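Long-range contact in succinate dehydrogenase subunit B (Mycolicibacterium smegmatis MC2 51, PDB 6LUM), which probably serves as the iron-sulfur subunit of succinate dehydrogenase, passing electrons through its three clusters from the flavoprotein subunit toward the membrane quinone site: residues F136-L147 with F194-F205. Sequence-based numbering, arbitrary orientation.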
# COMPACT_ATOMS: atom_id res chain seq x y z
N PHE J 136 -12.80 9.74 -19.66
CA PHE J 136 -11.57 10.49 -19.87
C PHE J 136 -10.93 10.87 -18.55
O PHE J 136 -9.74 10.63 -18.32
CB PHE J 136 -11.87 11.73 -20.71
CG PHE J 136 -10.72 12.65 -20.86
CD1 PHE J 136 -9.72 12.39 -21.76
CD2 PHE J 136 -10.64 13.79 -20.11
CE1 PHE J 136 -8.67 13.25 -21.90
CE2 PHE J 136 -9.58 14.64 -20.24
CZ PHE J 136 -8.60 14.36 -21.14
N PHE J 137 -11.72 11.45 -17.64
CA PHE J 137 -11.14 11.87 -16.38
C PHE J 137 -10.82 10.70 -15.47
O PHE J 137 -9.93 10.82 -14.63
CB PHE J 137 -12.07 12.86 -15.69
CG PHE J 137 -11.98 14.24 -16.26
CD1 PHE J 137 -10.85 14.99 -16.10
CD2 PHE J 137 -13.02 14.77 -16.97
CE1 PHE J 137 -10.78 16.24 -16.62
CE2 PHE J 137 -12.95 16.02 -17.49
CZ PHE J 137 -11.83 16.76 -17.32
N ASP J 138 -11.48 9.55 -15.62
CA ASP J 138 -11.09 8.37 -14.86
C ASP J 138 -9.74 7.84 -15.31
O ASP J 138 -8.93 7.43 -14.48
CB ASP J 138 -12.14 7.28 -14.99
CG ASP J 138 -13.41 7.59 -14.25
OD1 ASP J 138 -13.46 8.65 -13.59
OD2 ASP J 138 -14.35 6.78 -14.32
N ALA J 139 -9.50 7.81 -16.62
CA ALA J 139 -8.17 7.46 -17.10
C ALA J 139 -7.14 8.47 -16.65
O ALA J 139 -5.99 8.11 -16.40
CB ALA J 139 -8.17 7.35 -18.62
N TYR J 140 -7.53 9.73 -16.55
CA TYR J 140 -6.61 10.77 -16.07
C TYR J 140 -6.22 10.52 -14.63
O TYR J 140 -5.03 10.42 -14.31
CB TYR J 140 -7.27 12.13 -16.23
CG TYR J 140 -6.59 13.26 -15.50
CD1 TYR J 140 -5.34 13.69 -15.87
CD2 TYR J 140 -7.23 13.91 -14.46
CE1 TYR J 140 -4.73 14.73 -15.22
CE2 TYR J 140 -6.62 14.94 -13.81
CZ TYR J 140 -5.38 15.35 -14.19
OH TYR J 140 -4.77 16.38 -13.54
N ARG J 141 -7.19 10.42 -13.73
CA ARG J 141 -6.88 10.20 -12.32
C ARG J 141 -6.68 8.72 -12.04
O ARG J 141 -7.21 8.18 -11.07
CB ARG J 141 -7.97 10.78 -11.42
CG ARG J 141 -9.33 10.18 -11.64
CD ARG J 141 -10.37 10.73 -10.71
NE ARG J 141 -11.70 10.45 -11.24
CZ ARG J 141 -12.46 11.35 -11.85
NH1 ARG J 141 -12.02 12.59 -12.00
NH2 ARG J 141 -13.65 11.02 -12.31
N ALA J 142 -5.90 8.06 -12.88
CA ALA J 142 -5.46 6.70 -12.63
C ALA J 142 -3.97 6.54 -12.83
O ALA J 142 -3.43 5.49 -12.49
CB ALA J 142 -6.19 5.71 -13.54
N VAL J 143 -3.31 7.55 -13.39
CA VAL J 143 -1.86 7.62 -13.43
C VAL J 143 -1.31 8.35 -12.22
O VAL J 143 -0.13 8.71 -12.20
CB VAL J 143 -1.39 8.28 -14.73
CG1 VAL J 143 -1.92 7.52 -15.92
CG2 VAL J 143 -1.84 9.71 -14.78
N LYS J 144 -2.13 8.58 -11.20
CA LYS J 144 -1.80 9.34 -10.01
C LYS J 144 -1.21 10.69 -10.38
O LYS J 144 -0.01 10.91 -10.20
CB LYS J 144 -0.82 8.57 -9.13
CG LYS J 144 -1.41 7.34 -8.48
CD LYS J 144 -0.54 6.89 -7.33
CE LYS J 144 0.93 7.09 -7.66
NZ LYS J 144 1.74 7.32 -6.44
N PRO J 145 -2.00 11.60 -10.90
CA PRO J 145 -1.49 12.87 -11.41
C PRO J 145 -1.30 13.94 -10.35
O PRO J 145 -1.70 15.08 -10.51
CB PRO J 145 -2.58 13.28 -12.41
CG PRO J 145 -3.80 12.78 -11.77
CD PRO J 145 -3.46 11.49 -11.08
N PHE J 146 -0.68 13.56 -9.24
CA PHE J 146 -0.40 14.50 -8.16
C PHE J 146 0.99 14.23 -7.61
O PHE J 146 1.54 13.14 -7.76
CB PHE J 146 -1.44 14.39 -7.05
CG PHE J 146 -1.85 13.00 -6.73
CD1 PHE J 146 -1.07 12.20 -5.94
CD2 PHE J 146 -3.03 12.49 -7.22
CE1 PHE J 146 -1.45 10.92 -5.64
CE2 PHE J 146 -3.41 11.21 -6.92
CZ PHE J 146 -2.62 10.43 -6.13
N LEU J 147 1.55 15.25 -6.98
CA LEU J 147 2.90 15.13 -6.44
C LEU J 147 2.87 14.30 -5.17
O LEU J 147 2.24 14.68 -4.18
CB LEU J 147 3.47 16.51 -6.15
CG LEU J 147 4.97 16.66 -6.30
CD1 LEU J 147 5.31 16.90 -7.75
CD2 LEU J 147 5.49 17.77 -5.44
N PHE J 194 -4.84 3.78 -22.04
CA PHE J 194 -4.90 4.99 -21.23
C PHE J 194 -5.20 6.20 -22.08
O PHE J 194 -6.25 6.84 -21.93
CB PHE J 194 -3.58 5.19 -20.49
CG PHE J 194 -3.54 4.52 -19.16
CD1 PHE J 194 -4.54 4.70 -18.25
CD2 PHE J 194 -2.48 3.70 -18.83
CE1 PHE J 194 -4.50 4.08 -17.03
CE2 PHE J 194 -2.44 3.08 -17.62
CZ PHE J 194 -3.45 3.27 -16.72
N GLY J 195 -4.31 6.54 -22.99
CA GLY J 195 -4.54 7.60 -23.91
C GLY J 195 -3.41 8.60 -23.91
O GLY J 195 -2.63 8.71 -22.96
N PRO J 196 -3.31 9.35 -24.99
CA PRO J 196 -2.29 10.39 -25.07
C PRO J 196 -2.33 11.37 -23.91
O PRO J 196 -1.28 11.79 -23.43
CB PRO J 196 -2.60 11.07 -26.40
CG PRO J 196 -3.36 10.11 -27.14
CD PRO J 196 -4.11 9.26 -26.22
N ALA J 197 -3.52 11.76 -23.45
CA ALA J 197 -3.61 12.81 -22.45
C ALA J 197 -3.18 12.33 -21.08
O ALA J 197 -2.51 13.05 -20.34
CB ALA J 197 -5.04 13.34 -22.38
N ALA J 198 -3.56 11.11 -20.72
CA ALA J 198 -3.07 10.52 -19.48
C ALA J 198 -1.57 10.34 -19.53
O ALA J 198 -0.88 10.58 -18.54
CB ALA J 198 -3.76 9.19 -19.22
N ILE J 199 -1.03 9.95 -20.68
CA ILE J 199 0.41 9.78 -20.75
C ILE J 199 1.13 11.12 -20.70
O ILE J 199 2.23 11.21 -20.15
CB ILE J 199 0.78 8.96 -22.00
CG1 ILE J 199 0.21 7.55 -21.85
CG2 ILE J 199 2.26 8.92 -22.17
CD1 ILE J 199 0.11 6.81 -23.13
N VAL J 200 0.54 12.19 -21.23
CA VAL J 200 1.15 13.51 -21.12
C VAL J 200 1.17 13.97 -19.66
O VAL J 200 2.19 14.43 -19.14
CB VAL J 200 0.39 14.52 -22.00
CG1 VAL J 200 0.64 15.91 -21.52
CG2 VAL J 200 0.84 14.39 -23.40
N ASN J 201 0.03 13.85 -18.99
CA ASN J 201 -0.03 14.30 -17.61
C ASN J 201 0.70 13.37 -16.65
O ASN J 201 0.87 13.73 -15.49
CB ASN J 201 -1.49 14.44 -17.19
CG ASN J 201 -2.14 15.63 -17.84
OD1 ASN J 201 -2.01 16.75 -17.37
ND2 ASN J 201 -2.82 15.40 -18.94
N ALA J 202 1.11 12.19 -17.10
CA ALA J 202 2.02 11.37 -16.31
C ALA J 202 3.48 11.67 -16.62
O ALA J 202 4.32 11.57 -15.73
CB ALA J 202 1.75 9.89 -16.55
N HIS J 203 3.80 12.00 -17.87
CA HIS J 203 5.13 12.50 -18.20
C HIS J 203 5.48 13.71 -17.36
O HIS J 203 6.60 13.84 -16.86
CB HIS J 203 5.17 12.83 -19.69
CG HIS J 203 6.40 13.53 -20.15
ND1 HIS J 203 6.59 14.88 -20.01
CD2 HIS J 203 7.49 13.07 -20.82
CE1 HIS J 203 7.75 15.23 -20.54
NE2 HIS J 203 8.31 14.14 -21.04
N ARG J 204 4.50 14.59 -17.17
CA ARG J 204 4.71 15.80 -16.37
C ARG J 204 5.25 15.47 -14.98
O ARG J 204 6.07 16.21 -14.44
CB ARG J 204 3.40 16.58 -16.27
CG ARG J 204 3.52 17.94 -15.64
CD ARG J 204 3.35 17.86 -14.15
NE ARG J 204 3.52 19.14 -13.49
CZ ARG J 204 3.86 19.27 -12.22
NH1 ARG J 204 4.09 18.19 -11.50
NH2 ARG J 204 4.00 20.46 -11.68
N PHE J 205 4.77 14.38 -14.38
CA PHE J 205 5.15 14.03 -13.02
C PHE J 205 6.30 13.04 -12.95
O PHE J 205 6.99 12.98 -11.94
CB PHE J 205 3.97 13.42 -12.28
CG PHE J 205 2.94 14.40 -11.89
CD1 PHE J 205 3.15 15.25 -10.83
CD2 PHE J 205 1.76 14.50 -12.58
CE1 PHE J 205 2.20 16.16 -10.48
CE2 PHE J 205 0.83 15.41 -12.24
CZ PHE J 205 1.05 16.24 -11.18
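Val-143 and Ala-198 meet where the segment 136-147, a helix end running into loop, lies over helix 196-205 of the 4Fe-4S dicluster domain. The short helical segments run roughly parallel, crossing at -31° with their axes 9.2 Å apart, and the small Ala-198 lets the other backbone come in, its CB 3.8 Å from Ala-139 O. Beyond the helix end the branched Val-143 points toward helix 196-205 and divides its methyls between neighbours. Its CG1, beside the backbone N (chi1 -57°), rests on Ala-198 CB and over one face of the Phe-194 ring, while CG2 reaches Ala-202 CB. Tyr-140 stands almost perpendicular to the Asn-201 amide, the planes 84° apart; the edge atom Tyr-140 CE1 lies 3.8 Å from Asn-201 CG, and Pro-145 CG lies over one ring face, toward its rim. Farther along, the buried Phe-205 ring offers one face to Phe-146 N and the other to Arg-204 CD, while Pro-145 CB and Leu-147 CD1 come up to its rim at CE2 and CD1. With an alanine here, Pro-145 and Leu-147 would probably lose the ring they pack against, opening a gap and leaving the loop freer to shift. Arg-204 NH2 runs on to hydrogen-bond Gly-101 O of the neighbouring succinate dehydrogenase subunit A. At the other end Ala-197, whose small side chain lies about 4 Å from the 4Fe-4S cluster, packs its CB 3.7 Å from Phe-136 CE1, and its carbonyl O takes a 2.8 Å hydrogen bond from Asn-201 ND2, which approaches from above the carbonyl plane.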